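Long-range contacts in VP2 (Primate bocaparvovirus 1, PDB 7L0Y), which self-assembles with its size variants, 60 copies in all, into the T=1 icosahedral capsid, about 26 nm across, of human bocavirus 1: residues 41-46 and 444-449; 67-72 and 167-172. All blocks are in the same frame, centred on the assembly; numbering follows the deposited sequence.

Contact 1. Residues 41-46 and 444-449; sequences TTIQNG and LNIYCT
Thr41 and Cys448 face each other as an antiparallel hydrogen-bonded pair and tie the two strands together. Thr41 N gives its hydrogen to Cys448 O at 2.7 Å, almost straight at 173°, and Cys448 N returns a bond to Thr41 O at 2.9 Å. On the side of the sheet that carries these two side chains, the methyl CG2 of Thr41 lies against Cys448 CB, 3.5 Å away. Tyr447 uses its CB to lie beside the backbone of Thr41, with CB 3.5 Å from Thr41 O. Beyond CB its ring leads away from residues 41-46, and Tyr447 packs on Pro433 of a neighbouring subunit.

The pairing joins the C-terminal part of strand 30-42 to the start of strand 446-462, which in turn is bonded to strand 95-118. This order is consistent with the BIDG sheet of the parvovirus jelly roll.

Past the paired residues the chains separate, and the side chain of Ile43 spans the larger backbone separation. From CB, which points toward residues 444-449, a chi1 of -64° sets CG1 beside its own backbone N, and Ile43 CG1 meets Ile446 O at 3.7 Å. The nearly extended chi2 of 167° carries CD1 onward along the opposing backbone. There Ile43 CD1, the terminal methyl, comes to 3.7 Å from Leu444 O and touches Ile446 CG1 at 4.2 Å, with Asn445 OD1 also close by. Met429 of strand 424-429 packs on Ile43, Ile446 and Cys448 alike.

Contact 2. Residues 67-72 and 167-172; sequences VTTPWT and YGYIPI
Tyr167 meets the corner of residues 67-72 from both ends of its backbone: its N donates to Trp71 O (2.9 Å, 177°), and its carbonyl oxygen is gripped twice by Thr69. Thr69 N reaches Tyr167 O at 3.0 Å, whereas Thr69 OG1 bonds to Tyr167 O at 2.7 Å from well above the carbonyl plane. That hydroxyl also lies at the edge of the Tyr167 ring, and it accepts from Trp71 N in an ST turn, so it braces the bend at Pro70. The Tyr167 hydroxyl is hydrogen-bonded to Pro143 O.

Gly168 and Thr68 form an antiparallel non-hydrogen-bonded pair, their CA atoms 4.3 Å apart. Strand 161-169 pairs antiparallel with both 65-69 and 71-74, an arrangement consistent with an EF-loop strand of the parvovirus jelly roll laid along the start of strand C.

Tyr169 exchanges two backbone bonds with Val67. Its chi1 of 60° folds the ring across the Val67 side chain, whose CG1 sits over one face, offset toward the rim, in a CH-pi contact, 3.4 Å from the Tyr169 ring centroid; the Tyr169 hydroxyl accepts from Phe200 N. Two residues later, Pro171 sets its CD 3.9 Å from Val67 CG1.

In the fold
Contacts 1 and 2 have their centres 16 Å apart and meet through residues 41-46 and 67-72. Thr41 OG1 and Thr72 OG1 lie 2.9 Å apart, a probable hydrogen bond, and the Thr72 hydroxyl is also bonded to Ile427 O. Further along, Asn45 ND2 probably bonds to Thr68 OG1 at 2.6 Å, and the same hydroxyl is hydrogen-bonded to the Glu52 carboxylate. Between these polar links Gln44 packs its CB 3.3 Å from Pro70 O, at the corner of the chain. Strands 30-42 and 161-169 run parallel as neighbours and connect the two contacts, while subunits that pack on contact 1 and contact 2 place both at capsid interfaces.

Contact 1. Residues 41-46 and 444-449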
ATOM      1  N   THR A  41      37.912  41.535  87.994  1.00 24.10           N
ATOM      2  CA  THR A  41      38.573  42.726  87.488  1.00 24.10           C
ATOM      3  C   THR A  41      37.927  43.955  88.104  1.00 24.10           C
ATOM      4  O   THR A  41      36.709  44.004  88.281  1.00 24.10           O
ATOM      5  CB  THR A  41      38.536  42.778  85.950  1.00 25.49           C
ATOM      6  OG1 THR A  41      39.310  43.886  85.483  1.00 25.49           O
ATOM      7  CG2 THR A  41      37.128  42.901  85.419  1.00 25.49           C
ATOM      8  N   THR A  42      38.749  44.934  88.441  1.00 27.39           N
ATOM      9  CA  THR A  42      38.320  46.148  89.111  1.00 27.39           C
ATOM     10  C   THR A  42      38.808  47.354  88.327  1.00 27.39           C
ATOM     11  O   THR A  42      39.634  47.242  87.422  1.00 27.39           O
ATOM     12  CB  THR A  42      38.843  46.199  90.550  1.00 30.54           C
ATOM     13  OG1 THR A  42      40.274  46.168  90.544  1.00 30.54           O
ATOM     14  CG2 THR A  42      38.339  45.012  91.336  1.00 30.54           C
ATOM     15  N   ILE A  43      38.267  48.518  88.680  1.00 29.83           N
ATOM     16  CA  ILE A  43      38.667  49.763  88.042  1.00 29.83           C
ATOM     17  C   ILE A  43      40.124  50.062  88.362  1.00 29.83           C
ATOM     18  O   ILE A  43      40.587  49.859  89.492  1.00 29.83           O
ATOM     19  CB  ILE A  43      37.733  50.898  88.495  1.00 30.90           C
ATOM     20  CG1 ILE A  43      36.314  50.620  88.005  1.00 30.90           C
ATOM     21  CG2 ILE A  43      38.213  52.242  87.982  1.00 30.90           C
ATOM     22  CD1 ILE A  43      35.266  51.479  88.641  1.00 30.90           C
ATOM     23  N   GLN A  44      40.859  50.539  87.362  1.00 27.53           N
ATOM     24  CA  GLN A  44      42.274  50.840  87.492  1.00 27.53           C
ATOM     25  C   GLN A  44      42.518  52.316  87.218  1.00 27.53           C
ATOM     26  O   GLN A  44      41.928  52.887  86.299  1.00 27.53           O
ATOM     27  CB  GLN A  44      43.108  49.999  86.532  1.00 26.01           C
ATOM     28  CG  GLN A  44      42.972  48.509  86.695  1.00 26.01           C
ATOM     29  CD  GLN A  44      43.266  48.034  88.100  1.00 26.01           C
ATOM     30  OE1 GLN A  44      42.371  47.594  88.809  1.00 26.01           O
ATOM     31  NE2 GLN A  44      44.507  48.172  88.527  1.00 26.01           N
ATOM     32  N   ASN A  45      43.386  52.928  88.024  1.00 31.15           N
ATOM     33  CA  ASN A  45      43.794  54.330  87.875  1.00 31.15           C
ATOM     34  C   ASN A  45      42.635  55.311  87.936  1.00 31.15           C
ATOM     35  O   ASN A  45      42.767  56.443  87.475  1.00 31.15           O
ATOM     36  CB  ASN A  45      44.548  54.586  86.573  1.00 29.57           C
ATOM     37  CG  ASN A  45      45.994  54.255  86.659  1.00 29.57           C
ATOM     38  OD1 ASN A  45      46.537  54.047  87.738  1.00 29.57           O
ATOM     39  ND2 ASN A  45      46.662  54.313  85.528  1.00 29.57           N
ATOM     40  N   GLY A  46      41.511  54.927  88.522  1.00 30.12           N
ATOM     41  CA  GLY A  46      40.346  55.782  88.399  1.00 30.12           C
ATOM     42  C   GLY A  46      40.038  56.163  86.969  1.00 30.12           C
ATOM     43  O   GLY A  46      39.751  57.333  86.689  1.00 30.12           O
ATOM     44  N   LEU A 444      30.839  55.572  88.603  1.00 34.16           N
ATOM     45  CA  LEU A 444      30.189  54.553  89.401  1.00 34.16           C
ATOM     46  C   LEU A 444      31.187  53.454  89.726  1.00 34.16           C
ATOM     47  O   LEU A 444      31.900  52.967  88.850  1.00 34.16           O
ATOM     48  CB  LEU A 444      29.005  53.986  88.633  1.00 33.21           C
ATOM     49  CG  LEU A 444      28.065  53.070  89.387  1.00 33.21           C
ATOM     50  CD1 LEU A 444      27.400  53.890  90.458  1.00 33.21           C
ATOM     51  CD2 LEU A 444      27.046  52.499  88.438  1.00 33.21           C
ATOM     52  N   ASN A 445      31.225  53.046  90.986  1.00 32.03           N
ATOM     53  CA  ASN A 445      32.206  52.071  91.444  1.00 32.03           C
ATOM     54  C   ASN A 445      31.647  50.674  91.220  1.00 32.03           C
ATOM     55  O   ASN A 445      30.690  50.264  91.878  1.00 32.03           O
ATOM     56  CB  ASN A 445      32.542  52.302  92.912  1.00 32.71           C
ATOM     57  CG  ASN A 445      33.681  51.443  93.389  1.00 32.71           C
ATOM     58  OD1 ASN A 445      34.561  51.073  92.619  1.00 32.71           O
ATOM     59  ND2 ASN A 445      33.676  51.124  94.672  1.00 32.71           N
ATOM     60  N   ILE A 446      32.263  49.937  90.301  1.00 28.78           N
ATOM     61  CA  ILE A 446      31.776  48.640  89.859  1.00 28.78           C
ATOM     62  C   ILE A 446      32.962  47.701  89.721  1.00 28.78           C
ATOM     63  O   ILE A 446      34.112  48.128  89.620  1.00 28.78           O
ATOM     64  CB  ILE A 446      31.018  48.729  88.519  1.00 28.27           C
ATOM     65  CG1 ILE A 446      31.924  49.320  87.445  1.00 28.27           C
ATOM     66  CG2 ILE A 446      29.758  49.548  88.661  1.00 28.27           C
ATOM     67  CD1 ILE A 446      31.353  49.261  86.065  1.00 28.27           C
ATOM     68  N   TYR A 447      32.674  46.405  89.732  1.00 25.43           N
ATOM     69  CA  TYR A 447      33.683  45.406  89.428  1.00 25.43           C
ATOM     70  C   TYR A 447      33.017  44.296  88.641  1.00 25.43           C
ATOM     71  O   TYR A 447      31.806  44.099  88.712  1.00 25.43           O
ATOM     72  CB  TYR A 447      34.359  44.848  90.679  1.00 28.48           C
ATOM     73  CG  TYR A 447      33.506  43.912  91.477  1.00 28.48           C
ATOM     74  CD1 TYR A 447      33.635  42.545  91.336  1.00 28.48           C
ATOM     75  CD2 TYR A 447      32.548  44.392  92.342  1.00 28.48           C
ATOM     76  CE1 TYR A 447      32.861  41.694  92.052  1.00 28.48           C
ATOM     77  CE2 TYR A 447      31.770  43.546  93.061  1.00 28.48           C
ATOM     78  CZ  TYR A 447      31.928  42.195  92.916  1.00 28.48           C
ATOM     79  OH  TYR A 447      31.141  41.334  93.641  1.00 28.48           O
ATOM     80  N   CYS A 448      33.821  43.578  87.875  1.00 21.76           N
ATOM     81  CA  CYS A 448      33.337  42.468  87.076  1.00 21.76           C
ATOM     82  C   CYS A 448      33.993  41.181  87.545  1.00 21.76           C
ATOM     83  O   CYS A 448      35.198  41.147  87.802  1.00 21.76           O
ATOM     84  CB  CYS A 448      33.612  42.688  85.590  1.00 24.02           C
ATOM     85  SG  CYS A 448      32.971  41.395  84.511  1.00 24.02           S
ATOM     86  N   THR A 449      33.191  40.139  87.678  1.00 19.32           N
ATOM     87  CA  THR A 449      33.681  38.780  87.796  1.00 19.32           C
ATOM     88  C   THR A 449      33.136  37.984  86.627  1.00 19.32           C
ATOM     89  O   THR A 449      32.063  38.286  86.109  1.00 19.32           O
ATOM     90  CB  THR A 449      33.266  38.119  89.121  1.00 20.96           C
ATOM     91  OG1 THR A 449      31.840  38.086  89.228  1.00 20.96           O
ATOM     92  CG2 THR A 449      33.828  38.875  90.286  1.00 20.96           C
TER

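Contact 2. Residues 67-72 and 167-172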
ATOM      1  N   VAL A  67      53.727  54.474  81.860  1.00 32.27           N
ATOM      2  CA  VAL A  67      52.351  54.903  81.729  1.00 32.27           C
ATOM      3  C   VAL A  67      51.455  53.747  82.134  1.00 32.27           C
ATOM      4  O   VAL A  67      51.567  52.639  81.599  1.00 32.27           O
ATOM      5  CB  VAL A  67      52.060  55.417  80.314  1.00 31.81           C
ATOM      6  CG1 VAL A  67      52.790  54.597  79.361  1.00 31.81           C
ATOM      7  CG2 VAL A  67      50.576  55.318  80.012  1.00 31.81           C
ATOM      8  N   THR A  68      50.596  54.001  83.107  1.00 27.02           N
ATOM      9  CA  THR A  68      49.638  53.029  83.594  1.00 27.02           C
ATOM     10  C   THR A  68      48.277  53.317  82.985  1.00 27.02           C
ATOM     11  O   THR A  68      47.922  54.469  82.739  1.00 27.02           O
ATOM     12  CB  THR A  68      49.561  53.058  85.120  1.00 29.75           C
ATOM     13  OG1 THR A  68      49.268  54.387  85.555  1.00 29.75           O
ATOM     14  CG2 THR A  68      50.869  52.618  85.724  1.00 29.75           C
ATOM     15  N   THR A  69      47.528  52.268  82.738  1.00 22.85           N
ATOM     16  CA  THR A  69      46.301  52.383  81.973  1.00 22.85           C
ATOM     17  C   THR A  69      45.122  51.978  82.843  1.00 22.85           C
ATOM     18  O   THR A  69      45.303  51.345  83.887  1.00 22.85           O
ATOM     19  CB  THR A  69      46.360  51.500  80.728  1.00 21.61           C
ATOM     20  OG1 THR A  69      46.330  50.131  81.124  1.00 21.61           O
ATOM     21  CG2 THR A  69      47.650  51.743  79.977  1.00 21.61           C
ATOM     22  N   PRO A  70      43.902  52.362  82.472  1.00 21.23           N
ATOM     23  CA  PRO A  70      42.720  51.821  83.152  1.00 21.23           C
ATOM     24  C   PRO A  70      42.490  50.340  82.907  1.00 21.23           C
ATOM     25  O   PRO A  70      41.643  49.749  83.578  1.00 21.23           O
ATOM     26  CB  PRO A  70      41.580  52.667  82.580  1.00 20.73           C
ATOM     27  CG  PRO A  70      42.085  53.123  81.273  1.00 20.73           C
ATOM     28  CD  PRO A  70      43.538  53.354  81.451  1.00 20.73           C
ATOM     29  N   TRP A  71      43.182  49.741  81.953  1.00 18.63           N
ATOM     30  CA  TRP A  71      42.973  48.376  81.504  1.00 18.63           C
ATOM     31  C   TRP A  71      43.655  47.341  82.398  1.00 18.63           C
ATOM     32  O   TRP A  71      44.634  47.612  83.090  1.00 18.63           O
ATOM     33  CB  TRP A  71      43.489  48.230  80.084  1.00 14.35           C
ATOM     34  CG  TRP A  71      42.683  48.966  79.100  1.00 14.35           C
ATOM     35  CD1 TRP A  71      42.824  50.263  78.737  1.00 14.35           C
ATOM     36  CD2 TRP A  71      41.631  48.438  78.307  1.00 14.35           C
ATOM     37  NE1 TRP A  71      41.905  50.588  77.788  1.00 14.35           N
ATOM     38  CE2 TRP A  71      41.164  49.479  77.495  1.00 14.35           C
ATOM     39  CE3 TRP A  71      41.033  47.187  78.206  1.00 14.35           C
ATOM     40  CZ2 TRP A  71      40.131  49.308  76.597  1.00 14.35           C
ATOM     41  CZ3 TRP A  71      40.007  47.023  77.323  1.00 14.35           C
ATOM     42  CH2 TRP A  71      39.559  48.075  76.533  1.00 14.35           C
ATOM     43  N   THR A  72      43.115  46.128  82.349  1.00 17.34           N
ATOM     44  CA  THR A  72      43.735  44.932  82.893  1.00 17.34           C
ATOM     45  C   THR A  72      43.802  43.894  81.785  1.00 17.34           C
ATOM     46  O   THR A  72      43.192  44.050  80.731  1.00 17.34           O
ATOM     47  CB  THR A  72      42.971  44.354  84.092  1.00 19.01           C
ATOM     48  OG1 THR A  72      41.617  44.082  83.723  1.00 19.01           O
ATOM     49  CG2 THR A  72      42.985  45.296  85.258  1.00 19.01           C
ATOM     50  N   TYR A 167      47.407  46.961  83.301  1.00 22.76           N
ATOM     51  CA  TYR A 167      48.290  47.073  82.161  1.00 22.76           C
ATOM     52  C   TYR A 167      49.056  48.383  82.196  1.00 22.76           C
ATOM     53  O   TYR A 167      48.529  49.426  82.578  1.00 22.76           O
ATOM     54  CB  TYR A 167      47.490  46.945  80.873  1.00 21.59           C
ATOM     55  CG  TYR A 167      48.256  47.246  79.619  1.00 21.59           C
ATOM     56  CD1 TYR A 167      49.317  46.457  79.226  1.00 21.59           C
ATOM     57  CD2 TYR A 167      47.855  48.257  78.780  1.00 21.59           C
ATOM     58  CE1 TYR A 167      49.991  46.717  78.070  1.00 21.59           C
ATOM     59  CE2 TYR A 167      48.510  48.511  77.633  1.00 21.59           C
ATOM     60  CZ  TYR A 167      49.578  47.742  77.275  1.00 21.59           C
ATOM     61  OH  TYR A 167      50.234  48.002  76.108  1.00 21.59           O
ATOM     62  N   GLY A 168      50.315  48.308  81.812  1.00 26.82           N
ATOM     63  CA  GLY A 168      51.172  49.469  81.771  1.00 26.82           C
ATOM     64  C   GLY A 168      52.384  49.129  80.949  1.00 26.82           C
ATOM     65  O   GLY A 168      52.652  47.961  80.663  1.00 26.82           O
ATOM     66  N   TYR A 169      53.112  50.162  80.557  1.00 30.10           N
ATOM     67  CA  TYR A 169      54.243  49.967  79.675  1.00 30.10           C
ATOM     68  C   TYR A 169      55.197  51.130  79.836  1.00 30.10           C
ATOM     69  O   TYR A 169      54.831  52.203  80.313  1.00 30.10           O
ATOM     70  CB  TYR A 169      53.796  49.812  78.219  1.00 25.55           C
ATOM     71  CG  TYR A 169      53.049  50.996  77.667  1.00 25.55           C
ATOM     72  CD1 TYR A 169      53.718  52.024  77.034  1.00 25.55           C
ATOM     73  CD2 TYR A 169      51.673  51.080  77.778  1.00 25.55           C
ATOM     74  CE1 TYR A 169      53.045  53.090  76.529  1.00 25.55           C
ATOM     75  CE2 TYR A 169      50.992  52.148  77.280  1.00 25.55           C
ATOM     76  CZ  TYR A 169      51.678  53.154  76.656  1.00 25.55           C
ATOM     77  OH  TYR A 169      51.001  54.235  76.160  1.00 25.55           O
ATOM     78  N   ILE A 170      56.437  50.890  79.432  1.00 34.51           N
ATOM     79  CA  ILE A 170      57.509  51.872  79.524  1.00 34.51           C
ATOM     80  C   ILE A 170      57.565  52.609  78.191  1.00 34.51           C
ATOM     81  O   ILE A 170      57.909  51.993  77.171  1.00 34.51           O
ATOM     82  CB  ILE A 170      58.843  51.198  79.858  1.00 36.90           C
ATOM     83  CG1 ILE A 170      58.751  50.539  81.233  1.00 36.90           C
ATOM     84  CG2 ILE A 170      59.967  52.196  79.827  1.00 36.90           C
ATOM     85  CD1 ILE A 170      59.867  49.580  81.531  1.00 36.90           C
ATOM     86  N   PRO A 171      57.179  53.883  78.135  1.00 40.62           N
ATOM     87  CA  PRO A 171      57.192  54.587  76.848  1.00 40.62           C
ATOM     88  C   PRO A 171      58.582  54.960  76.369  1.00 40.62           C
ATOM     89  O   PRO A 171      58.805  55.075  75.161  1.00 40.62           O
ATOM     90  CB  PRO A 171      56.332  55.820  77.136  1.00 37.72           C
ATOM     91  CG  PRO A 171      56.525  56.065  78.580  1.00 37.72           C
ATOM     92  CD  PRO A 171      56.715  54.743  79.233  1.00 37.72           C
ATOM     93  N   ILE A 172      59.527  55.167  77.277  1.00 47.31           N
ATOM     94  CA  ILE A 172      60.848  55.641  76.902  1.00 47.31           C
ATOM     95  C   ILE A 172      61.834  55.120  77.927  1.00 47.31           C
ATOM     96  O   ILE A 172      61.465  54.803  79.059  1.00 47.31           O
ATOM     97  CB  ILE A 172      60.891  57.183  76.826  1.00 47.54           C
ATOM     98  CG1 ILE A 172      62.165  57.666  76.145  1.00 47.54           C
ATOM     99  CG2 ILE A 172      60.842  57.768  78.208  1.00 47.54           C
ATOM    100  CD1 ILE A 172      62.136  59.119  75.808  1.00 47.54           C
TER